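Local coordinates for extracellular solute-binding protein, family 5 (Chelativorans sp., PDB 6WM6), which binds EDTA and other aminopolycarboxylates in the periplasm, probably to pass them to an ABC transporter for uptake, at residues T59-T64 with N212-W217; E197-I202 with N207-N212; Y460-V465 with P547-P552. All coordinates share one frame; numbering follows the deposited sequence.

Contact 1 (T59-T64 with N212-W217)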
loop_
_atom_site.group_PDB
_atom_site.type_symbol
_atom_site.label_atom_id
_atom_site.label_comp_id
_atom_site.label_asym_id
_atom_site.label_seq_id
_atom_site.Cartn_x
_atom_site.Cartn_y
_atom_site.Cartn_z
ATOM N N THR A 59 7.933 -16.911 0.809
ATOM C CA THR A 59 7.485 -18.084 1.549
ATOM C C THR A 59 5.986 -18.303 1.449
ATOM O O THR A 59 5.495 -19.341 1.898
ATOM C CB THR A 59 7.880 -17.974 3.032
ATOM O OG1 THR A 59 7.381 -16.752 3.569
ATOM C CG2 THR A 59 9.399 -18.002 3.155
ATOM N N ASN A 60 5.263 -17.364 0.858
ATOM C CA ASN A 60 3.819 -17.439 0.670
ATOM C C ASN A 60 3.545 -16.797 -0.683
ATOM O O ASN A 60 3.988 -15.679 -0.934
ATOM C CB ASN A 60 3.095 -16.696 1.804
ATOM C CG ASN A 60 1.586 -16.861 1.748
ATOM O OD1 ASN A 60 0.947 -16.608 0.709
ATOM N ND2 ASN A 60 0.997 -17.238 2.861
ATOM N N TRP A 61 2.849 -17.524 -1.554
ATOM C CA TRP A 61 2.633 -17.136 -2.927
ATOM C C TRP A 61 1.246 -16.556 -3.151
ATOM O O TRP A 61 0.896 -16.264 -4.298
ATOM C CB TRP A 61 2.831 -18.336 -3.854
ATOM C CG TRP A 61 4.243 -18.785 -3.891
ATOM C CD1 TRP A 61 4.838 -19.685 -3.053
ATOM C CD2 TRP A 61 5.242 -18.356 -4.816
ATOM N NE1 TRP A 61 6.159 -19.832 -3.399
ATOM C CE2 TRP A 61 6.430 -19.024 -4.474
ATOM C CE3 TRP A 61 5.252 -17.465 -5.895
ATOM C CZ2 TRP A 61 7.617 -18.834 -5.182
ATOM C CZ3 TRP A 61 6.425 -17.284 -6.590
ATOM C CH2 TRP A 61 7.592 -17.962 -6.230
ATOM N N ASN A 62 0.479 -16.357 -2.082
ATOM C CA ASN A 62 -0.917 -15.938 -2.156
ATOM C C ASN A 62 -1.025 -14.541 -1.559
ATOM O O ASN A 62 -1.151 -14.372 -0.341
ATOM C CB ASN A 62 -1.777 -16.960 -1.412
ATOM C CG ASN A 62 -3.237 -16.600 -1.387
ATOM O OD1 ASN A 62 -3.660 -15.523 -1.853
ATOM N ND2 ASN A 62 -4.048 -17.526 -0.839
ATOM N N VAL A 63 -1.004 -13.531 -2.424
ATOM C CA VAL A 63 -0.960 -12.142 -1.961
ATOM C C VAL A 63 -2.203 -11.762 -1.179
ATOM O O VAL A 63 -2.186 -10.784 -0.419
ATOM C CB VAL A 63 -0.716 -11.190 -3.149
ATOM C CG1 VAL A 63 -1.960 -11.013 -3.992
ATOM C CG2 VAL A 63 -0.194 -9.847 -2.643
ATOM N N THR A 64 -3.314 -12.472 -1.384
ATOM C CA THR A 64 -4.563 -12.175 -0.701
ATOM C C THR A 64 -4.599 -12.720 0.717
ATOM O O THR A 64 -5.521 -12.389 1.481
ATOM C CB THR A 64 -5.793 -12.624 -1.489
ATOM O OG1 THR A 64 -5.961 -14.050 -1.401
ATOM C CG2 THR A 64 -5.682 -12.210 -2.959
ATOM N N ASN A 212 1.469 -22.150 -0.087
ATOM C CA ASN A 212 2.767 -22.762 0.154
ATOM C C ASN A 212 3.455 -23.266 -1.096
ATOM O O ASN A 212 4.685 -23.361 -1.099
ATOM C CB ASN A 212 2.626 -23.942 1.127
ATOM C CG ASN A 212 2.062 -23.532 2.464
ATOM O OD1 ASN A 212 2.259 -22.407 2.919
ATOM N ND2 ASN A 212 1.347 -24.449 3.104
ATOM N N GLU A 213 2.718 -23.627 -2.132
ATOM C CA GLU A 213 3.316 -24.213 -3.318
ATOM C C GLU A 213 3.755 -23.144 -4.303
ATOM O O GLU A 213 3.068 -22.139 -4.491
ATOM C CB GLU A 213 2.337 -25.148 -4.020
ATOM C CG GLU A 213 1.854 -26.324 -3.179
ATOM C CD GLU A 213 2.997 -27.182 -2.669
ATOM O OE1 GLU A 213 3.045 -27.442 -1.447
ATOM O OE2 GLU A 213 3.853 -27.586 -3.486
ATOM N N VAL A 214 4.895 -23.366 -4.935
ATOM C CA VAL A 214 5.288 -22.510 -6.065
ATOM C C VAL A 214 4.261 -22.708 -7.167
ATOM O O VAL A 214 3.974 -23.865 -7.549
ATOM C CB VAL A 214 6.697 -22.888 -6.552
ATOM C CG1 VAL A 214 7.121 -21.968 -7.697
ATOM C CG2 VAL A 214 7.706 -22.805 -5.404
ATOM N N PRO A 215 3.657 -21.655 -7.698
ATOM C CA PRO A 215 2.552 -21.872 -8.644
ATOM C C PRO A 215 3.074 -22.417 -9.964
ATOM O O PRO A 215 4.005 -21.856 -10.547
ATOM C CB PRO A 215 1.935 -20.476 -8.805
ATOM C CG PRO A 215 3.030 -19.517 -8.355
ATOM C CD PRO A 215 3.804 -20.240 -7.309
ATOM N N ALA A 216 2.446 -23.493 -10.440
ATOM C CA ALA A 216 2.737 -24.065 -11.747
ATOM C C ALA A 216 1.837 -23.501 -12.839
ATOM O O ALA A 216 2.124 -23.679 -14.025
ATOM C CB ALA A 216 2.589 -25.589 -11.697
ATOM N N TRP A 217 0.796 -22.781 -12.457
ATOM C CA TRP A 217 -0.238 -22.265 -13.341
ATOM C C TRP A 217 -0.051 -20.768 -13.558
ATOM O O TRP A 217 0.702 -20.093 -12.859
ATOM C CB TRP A 217 -1.612 -22.517 -12.674
ATOM C CG TRP A 217 -1.625 -22.050 -11.239
ATOM C CD1 TRP A 217 -1.399 -22.827 -10.134
ATOM C CD2 TRP A 217 -1.807 -20.716 -10.760
ATOM N NE1 TRP A 217 -1.438 -22.056 -9.004
ATOM C CE2 TRP A 217 -1.696 -20.757 -9.349
ATOM C CE3 TRP A 217 -2.083 -19.492 -11.376
ATOM C CZ2 TRP A 217 -1.830 -19.609 -8.556
ATOM C CZ3 TRP A 217 -2.215 -18.347 -10.571
ATOM C CH2 TRP A 217 -2.091 -18.431 -9.186
HETATM O O HOH W 1 6.574 -21.992 0.534
HETATM O O HOH W 2 3.117 -20.055 2.985
#

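Contact 2 (E197-I202 with N207-N212)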
loop_
_atom_site.group_PDB
_atom_site.type_symbol
_atom_site.label_atom_id
_atom_site.label_comp_id
_atom_site.label_asym_id
_atom_site.label_seq_id
_atom_site.Cartn_x
_atom_site.Cartn_y
_atom_site.Cartn_z
ATOM N N GLU A 197 -9.479 -27.109 -6.455
ATOM C CA GLU A 197 -10.409 -28.148 -6.005
ATOM C C GLU A 197 -9.768 -29.521 -5.944
ATOM O O GLU A 197 -10.356 -30.427 -5.324
ATOM C CB GLU A 197 -11.680 -28.157 -6.853
ATOM C CG GLU A 197 -11.542 -28.699 -8.253
ATOM C CD GLU A 197 -12.841 -28.579 -9.035
ATOM O OE1 GLU A 197 -12.833 -28.823 -10.262
ATOM O OE2 GLU A 197 -13.871 -28.232 -8.417
ATOM N N LYS A 198 -8.598 -29.715 -6.560
ATOM C CA LYS A 198 -7.882 -30.980 -6.472
ATOM C C LYS A 198 -7.066 -31.100 -5.194
ATOM O O LYS A 198 -6.438 -32.144 -4.976
ATOM C CB LYS A 198 -6.909 -31.120 -7.650
ATOM C CG LYS A 198 -7.574 -31.057 -9.010
ATOM C CD LYS A 198 -6.545 -31.163 -10.118
ATOM C CE LYS A 198 -7.187 -30.999 -11.482
ATOM N NZ LYS A 198 -6.199 -31.176 -12.581
ATOM N N HIS A 199 -7.066 -30.077 -4.348
ATOM C CA HIS A 199 -6.160 -29.993 -3.215
ATOM C C HIS A 199 -6.912 -29.718 -1.927
ATOM O O HIS A 199 -6.489 -28.897 -1.101
ATOM C CB HIS A 199 -5.091 -28.929 -3.470
ATOM C CG HIS A 199 -4.214 -29.234 -4.641
ATOM N ND1 HIS A 199 -3.064 -29.988 -4.526
ATOM C CD2 HIS A 199 -4.325 -28.916 -5.953
ATOM C CE1 HIS A 199 -2.499 -30.108 -5.715
ATOM N NE2 HIS A 199 -3.245 -29.468 -6.598
ATOM N N GLY A 200 -8.033 -30.397 -1.739
ATOM C CA GLY A 200 -8.779 -30.345 -0.503
ATOM C C GLY A 200 -9.988 -29.435 -0.589
ATOM O O GLY A 200 -10.390 -28.961 -1.658
ATOM N N ASP A 201 -10.569 -29.184 0.580
ATOM C CA ASP A 201 -11.669 -28.238 0.666
ATOM C C ASP A 201 -11.127 -26.816 0.510
ATOM O O ASP A 201 -9.920 -26.593 0.374
ATOM C CB ASP A 201 -12.450 -28.435 1.964
ATOM C CG ASP A 201 -11.640 -28.104 3.203
ATOM O OD1 ASP A 201 -10.571 -27.470 3.088
ATOM O OD2 ASP A 201 -12.079 -28.484 4.309
ATOM N N ILE A 202 -12.030 -25.839 0.533
ATOM C CA ILE A 202 -11.647 -24.478 0.152
ATOM C C ILE A 202 -10.569 -23.939 1.082
ATOM O O ILE A 202 -9.600 -23.329 0.630
ATOM C CB ILE A 202 -12.895 -23.580 0.070
ATOM C CG1 ILE A 202 -13.793 -24.089 -1.067
ATOM C CG2 ILE A 202 -12.499 -22.120 -0.165
ATOM C CD1 ILE A 202 -14.854 -23.119 -1.526
ATOM N N ASN A 207 -5.278 -21.968 1.996
ATOM C CA ASN A 207 -4.245 -21.805 3.005
ATOM C C ASN A 207 -2.985 -22.611 2.701
ATOM O O ASN A 207 -1.901 -22.232 3.159
ATOM C CB ASN A 207 -4.775 -22.244 4.381
ATOM C CG ASN A 207 -5.843 -21.331 4.930
ATOM O OD1 ASN A 207 -5.911 -20.147 4.610
ATOM N ND2 ASN A 207 -6.683 -21.870 5.800
ATOM N N ASN A 208 -3.093 -23.715 1.960
ATOM C CA ASN A 208 -1.956 -24.592 1.699
ATOM C C ASN A 208 -1.559 -24.561 0.227
ATOM O O ASN A 208 -0.558 -23.938 -0.116
ATOM C CB ASN A 208 -2.260 -26.003 2.210
ATOM C CG ASN A 208 -2.620 -26.012 3.688
ATOM O OD1 ASN A 208 -3.628 -26.592 4.092
ATOM N ND2 ASN A 208 -1.809 -25.344 4.499
ATOM N N PHE A 209 -2.332 -25.185 -0.662
ATOM C CA PHE A 209 -1.963 -25.237 -2.078
ATOM C C PHE A 209 -1.597 -23.871 -2.652
ATOM O O PHE A 209 -0.514 -23.705 -3.222
ATOM C CB PHE A 209 -3.102 -25.879 -2.878
ATOM C CG PHE A 209 -2.910 -25.844 -4.364
ATOM C CD1 PHE A 209 -1.858 -26.546 -4.969
ATOM C CD2 PHE A 209 -3.786 -25.134 -5.169
ATOM C CE1 PHE A 209 -1.705 -26.508 -6.348
ATOM C CE2 PHE A 209 -3.622 -25.097 -6.556
ATOM C CZ PHE A 209 -2.577 -25.792 -7.134
ATOM N N LEU A 210 -2.473 -22.870 -2.522
ATOM C CA LEU A 210 -2.225 -21.594 -3.172
ATOM C C LEU A 210 -1.189 -20.760 -2.433
ATOM O O LEU A 210 -0.584 -19.873 -3.044
ATOM C CB LEU A 210 -3.527 -20.794 -3.301
ATOM C CG LEU A 210 -4.558 -21.374 -4.273
ATOM C CD1 LEU A 210 -5.824 -20.550 -4.264
ATOM C CD2 LEU A 210 -3.989 -21.451 -5.693
ATOM N N SER A 211 -0.964 -21.017 -1.149
ATOM C CA SER A 211 -0.032 -20.241 -0.346
ATOM C C SER A 211 1.361 -20.845 -0.331
ATOM O O SER A 211 2.348 -20.140 -0.531
ATOM C CB SER A 211 -0.561 -20.122 1.089
ATOM O OG SER A 211 -1.759 -19.364 1.127
ATOM N N ASN A 212 1.469 -22.150 -0.087
ATOM C CA ASN A 212 2.767 -22.762 0.154
ATOM C C ASN A 212 3.455 -23.266 -1.096
ATOM O O ASN A 212 4.685 -23.361 -1.099
ATOM C CB ASN A 212 2.626 -23.942 1.127
ATOM C CG ASN A 212 2.062 -23.532 2.464
ATOM O OD1 ASN A 212 2.259 -22.407 2.919
ATOM N ND2 ASN A 212 1.347 -24.449 3.104
HETATM O O HOH W 3 -3.814 -27.982 -0.235
#

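Contact 3 (Y460-V465 with P547-P552). With EDO (1,2-ethanediol), chain I; SO4 (sulfate ion), chain C; SO4 (sulfate ion), chain B; EDO (1,2-ethanediol), chain E.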
loop_
_atom_site.group_PDB
_atom_site.type_symbol
_atom_site.label_atom_id
_atom_site.label_comp_id
_atom_site.label_asym_id
_atom_site.label_seq_id
_atom_site.Cartn_x
_atom_site.Cartn_y
_atom_site.Cartn_z
ATOM N N TYR A 460 4.460 4.172 8.406
ATOM C CA TYR A 460 3.687 4.635 7.265
ATOM C C TYR A 460 2.433 3.780 7.094
ATOM O O TYR A 460 2.418 2.602 7.468
ATOM C CB TYR A 460 4.500 4.651 5.948
ATOM C CG TYR A 460 4.911 3.280 5.432
ATOM C CD1 TYR A 460 4.067 2.521 4.612
ATOM C CD2 TYR A 460 6.130 2.727 5.775
ATOM C CE1 TYR A 460 4.443 1.264 4.158
ATOM C CE2 TYR A 460 6.508 1.468 5.312
ATOM C CZ TYR A 460 5.650 0.757 4.517
ATOM O OH TYR A 460 6.032 -0.514 4.072
ATOM N N PHE A 461 1.395 4.385 6.534
ATOM C CA PHE A 461 0.221 3.676 6.044
ATOM C C PHE A 461 0.237 3.700 4.521
ATOM O O PHE A 461 0.712 4.648 3.907
ATOM C CB PHE A 461 -1.068 4.350 6.533
ATOM C CG PHE A 461 -1.500 3.941 7.914
ATOM C CD1 PHE A 461 -1.614 2.616 8.242
ATOM C CD2 PHE A 461 -1.801 4.891 8.884
ATOM C CE1 PHE A 461 -2.035 2.236 9.510
ATOM C CE2 PHE A 461 -2.200 4.498 10.153
ATOM C CZ PHE A 461 -2.317 3.183 10.452
ATOM N N SER A 462 -0.370 2.695 3.906
ATOM C CA SER A 462 -0.475 2.588 2.447
ATOM C C SER A 462 -1.907 2.963 2.061
ATOM O O SER A 462 -2.862 2.232 2.369
ATOM C CB SER A 462 -0.186 1.149 1.995
ATOM O OG SER A 462 1.107 0.740 2.364
ATOM N N GLN A 463 -2.070 4.077 1.365
ATOM C CA GLN A 463 -3.400 4.517 0.958
ATOM C C GLN A 463 -3.932 3.686 -0.206
ATOM O O GLN A 463 -3.171 3.212 -1.058
ATOM C CB GLN A 463 -3.375 5.998 0.566
ATOM C CG GLN A 463 -4.688 6.554 0.020
ATOM C CD GLN A 463 -5.810 6.575 1.038
ATOM O OE1 GLN A 463 -6.068 5.581 1.735
ATOM N NE2 GLN A 463 -6.480 7.720 1.157
ATOM N N GLN A 464 -5.257 3.531 -0.240
ATOM C CA GLN A 464 -5.990 2.822 -1.275
ATOM C C GLN A 464 -6.732 3.801 -2.179
ATOM O O GLN A 464 -6.925 4.986 -1.878
ATOM C CB GLN A 464 -6.984 1.848 -0.620
ATOM C CG GLN A 464 -6.298 0.777 0.179
ATOM C CD GLN A 464 -7.281 -0.050 0.990
ATOM O OE1 GLN A 464 -8.495 -0.040 0.716
ATOM N NE2 GLN A 464 -6.767 -0.786 1.979
ATOM N N VAL A 465 -7.224 3.262 -3.302
ATOM C CA VAL A 465 -7.979 4.066 -4.244
ATOM C C VAL A 465 -9.272 4.576 -3.632
ATOM O O VAL A 465 -9.738 5.666 -3.982
ATOM C CB VAL A 465 -8.260 3.249 -5.523
ATOM C CG1 VAL A 465 -9.269 3.955 -6.416
ATOM C CG2 VAL A 465 -6.957 3.019 -6.275
ATOM N N PRO A 547 2.974 4.394 -8.523
ATOM C CA PRO A 547 3.364 4.720 -7.129
ATOM C C PRO A 547 2.254 4.440 -6.126
ATOM O O PRO A 547 1.772 5.318 -5.378
ATOM C CB PRO A 547 3.724 6.212 -7.219
ATOM C CG PRO A 547 2.891 6.718 -8.349
ATOM C CD PRO A 547 2.854 5.591 -9.370
ATOM N N ASN A 548 1.862 3.185 -6.074
ATOM C CA ASN A 548 0.756 2.715 -5.273
ATOM C C ASN A 548 1.041 1.261 -4.906
ATOM O O ASN A 548 2.076 0.704 -5.266
ATOM C CB ASN A 548 -0.554 2.865 -6.015
ATOM C CG ASN A 548 -0.513 2.206 -7.364
ATOM O OD1 ASN A 548 -0.347 0.974 -7.444
ATOM N ND2 ASN A 548 -0.626 2.982 -8.427
ATOM N N GLN A 549 0.116 0.630 -4.169
ATOM C CA GLN A 549 0.394 -0.716 -3.686
ATOM C C GLN A 549 0.569 -1.733 -4.792
ATOM O O GLN A 549 1.204 -2.766 -4.570
ATOM C CB GLN A 549 -0.698 -1.189 -2.748
ATOM C CG GLN A 549 -0.671 -0.473 -1.417
ATOM C CD GLN A 549 -1.542 -1.164 -0.384
ATOM O OE1 GLN A 549 -2.752 -1.006 -0.377
ATOM N NE2 GLN A 549 -0.912 -1.953 0.465
ATOM N N LEU A 550 -0.015 -1.508 -5.958
ATOM C CA LEU A 550 0.123 -2.491 -7.036
ATOM C C LEU A 550 1.526 -2.454 -7.623
ATOM O O LEU A 550 2.141 -3.510 -7.844
ATOM C CB LEU A 550 -0.966 -2.316 -8.092
ATOM C CG LEU A 550 -2.305 -2.953 -7.743
ATOM C CD1 LEU A 550 -2.236 -4.469 -7.839
ATOM C CD2 LEU A 550 -2.828 -2.547 -6.376
ATOM N N GLY A 551 2.052 -1.275 -7.897
ATOM C CA GLY A 551 3.458 -1.123 -8.186
ATOM C C GLY A 551 3.836 -1.351 -9.645
ATOM O O GLY A 551 2.975 -1.612 -10.511
ATOM N N PRO A 552 5.141 -1.252 -9.940
ATOM C CA PRO A 552 5.614 -1.254 -11.336
ATOM C C PRO A 552 5.301 -2.500 -12.124
ATOM O O PRO A 552 5.281 -2.431 -13.361
ATOM C CB PRO A 552 7.131 -1.034 -11.210
ATOM C CG PRO A 552 7.331 -0.443 -9.858
ATOM C CD PRO A 552 6.207 -0.930 -8.964
HETATM C C1 EDO I . -6.080 -0.720 -4.070
HETATM O O1 EDO I . -6.878 0.416 -3.719
HETATM C C2 EDO I . -4.603 -0.368 -3.962
HETATM O O2 EDO I . -4.234 -0.094 -2.602
HETATM S S SO4 C . -1.763 -3.070 4.062
HETATM O O1 SO4 C . -2.204 -3.446 2.718
HETATM O O2 SO4 C . -0.740 -4.017 4.497
HETATM O O3 SO4 C . -1.170 -1.730 4.020
HETATM O O4 SO4 C . -2.896 -3.118 4.973
HETATM S S SO4 B . 4.370 -3.581 2.511
HETATM O O1 SO4 B . 4.015 -3.936 1.134
HETATM O O2 SO4 B . 5.723 -4.035 2.786
HETATM O O3 SO4 B . 4.287 -2.104 2.681
HETATM O O4 SO4 B . 3.437 -4.235 3.422
HETATM C C1 EDO E . -1.600 8.732 -5.409
HETATM O O1 EDO E . -1.213 9.419 -6.603
HETATM C C2 EDO E . -0.410 7.901 -4.936
HETATM O O2 EDO E . 0.219 7.403 -6.125
HETATM O O HOH W 4 -3.816 -0.631 2.368
HETATM O O HOH W 5 -2.409 1.857 -3.390
#

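Contact 1 (T59-T64 with N212-W217)
W61 joins two loops next to the edge strands of a four-stranded mixed sheet, one following strand 49-54 and the other preceding strand 222-228, by lying against V214 and P215. The contact rests on CH-pi packing over one face of the indole. V214 sits above the five-membered ring, with its CA 4.0 Å from the ring centroid and 15° off the normal. P215 sits above the six-membered ring on the same face. Its CD is 3.8 Å from that centroid, and CD is equally near W61 CE3 and CD2, at 3.4 Å. The P215 side chain crosses that of W61 at about a right angle. V214 lies alongside instead, and its CG2 is 3.9 Å from W61 NE1 and about as close to CZ2. W61 CG is anti to the carbonyl carbon (chi1 -68°), which swings the indole toward these two residues. E213 O comes obliquely to W61 CD1.

Polar links across the contact run through water. One water donates to T59 O and to N212 O, at 2.8 Å from the latter. In the first loop, N60 OD1 accepts from N62 N at 2.8 Å and closes an Asx turn around W61. The indole also meets F227 edge-to-face and touches V76 and T77 of helix 71-77.

No direct hydrogen bond joins the two segments, although W61 N is bonded to the backbone of S211 just before N212. The segments themselves meet by apolar contact over a single aromatic face, while the carbonyls of T59 and N212 are served by water at the margin.

Contact 2 (E197-I202 with N207-N212)
H199 lays its imidazole flat on the phenyl ring of F209. Its CB starts the contact, 3.7 Å from F209 CB. CG follows over the near part of the phenyl ring, 3.6 Å from F209 CD1. On one branch, ND1 meets the same CD1 at 3.7 Å. On the other, CD2 lies over the centre of the phenyl ring. CE1 is about equally far from F209 CD1 and CE1. The tip, NE2, makes the shortest approach, 3.3 Å to F209 CE1.

The result is an offset stack, with centroids 3.8 Å apart and planes only 6° from parallel. Two first torsions bring the rings face to face. H199 CG is anti to the carbonyl carbon (chi1 -63°), whereas F209 CG is anti to the backbone N (chi1 173°). With a serine in place of F209, the imidazole would probably lose its stacking surface and be left free to turn about its CB-CG bond.

A water lies 3.0 Å from H199 O and accepts a weak bond from F209 N. That backbone N lies in a wider, pi-type turn of the helix at residues 207-209. G200 follows H199 at positive phi, leaving no room for a CB beside H199 O. D201 then takes the N-cap position, with OD1 accepting from E204 N. On the same helix, I202 touches C146 of the C146-C149 disulfide, and the side-chain amide of N207 bonds to the backbone of E148 and L150.

This is a helix N-cap with the loop before it packed back on the helix's own side, at the protein surface, through the H199-F209 stack.

Contact 3 (Y460-V465 with P547-P552)
Q549 reaches across to S462, and its NE2 comes 3.5 Å from S462 CB. This is a van der Waals touch, and no direct hydrogen bond joins the two segments. The glutamine chain is extended beyond CG (chi2 -167°), which carries its amide beside the end of strand 456-462.

Small molecules and waters fill the first shell. NE2 of Q549 donates almost straight to O1 of a sulfate, at 3.0 Å and 171°. OE1 of Q549 accepts from O2 of a 1,2-ethanediol at 2.8 Å. The other hydroxyl of that diol, O1, takes a nearly linear bond from V465 N at 2.9 Å, so the diol spans the two segments. One water donates to Q463 O at 2.8 Å and accepts from Q549 N. Another lies 3.0 Å from Q549 OE1, near S462 O and Q464 NE2. A second sulfate accepts from Y460 OH at 2.7 Å, near the plane of the tyrosine ring. These probable crystallisation additives lie between sequence-distant segments near the chain centre, consistent with the interlobe cleft of a periplasmic binding protein.

Further out, N548 OD1 accepts from L550 N at 2.9 Å, an Asx turn that shapes the loop around Q549. R74 NH1 bonds to Q549 O. S462 OG is held by N305 OD1, and Q463 NE2 by Q360 OE1 and M355 O.

Residues 460-462 end strand 456-462 of the large mixed sheet, and 463-465 lead toward helix 467-474, which Q464 touches. F461 stacks on F308. L550 and N548 rest on strand 85-87, and P547 and P552 on strand 524-537.

Overall arrangement
Contacts 1 and 2 are neighbours, with centres about 10 Å apart. Contact 2 is nested inside the chain loop closed by contact 1. They share N212 at the end of helix 202-212. Contact 3 comes later in the chain. Its centre is about 21 Å from that of contact 1 and 28 Å from that of contact 2. Helix 71-77 relates contacts 1 and 3: V76 and T77 touch W61, and R74 bonds to Q549 O. The set runs from a peripheral helix to a central junction bridged by water and crystallisation additives. Contacts 1 and 2 thus consolidate one region, while contact 3 joins segments probably at the cleft between the lobes of the solute-binding fold.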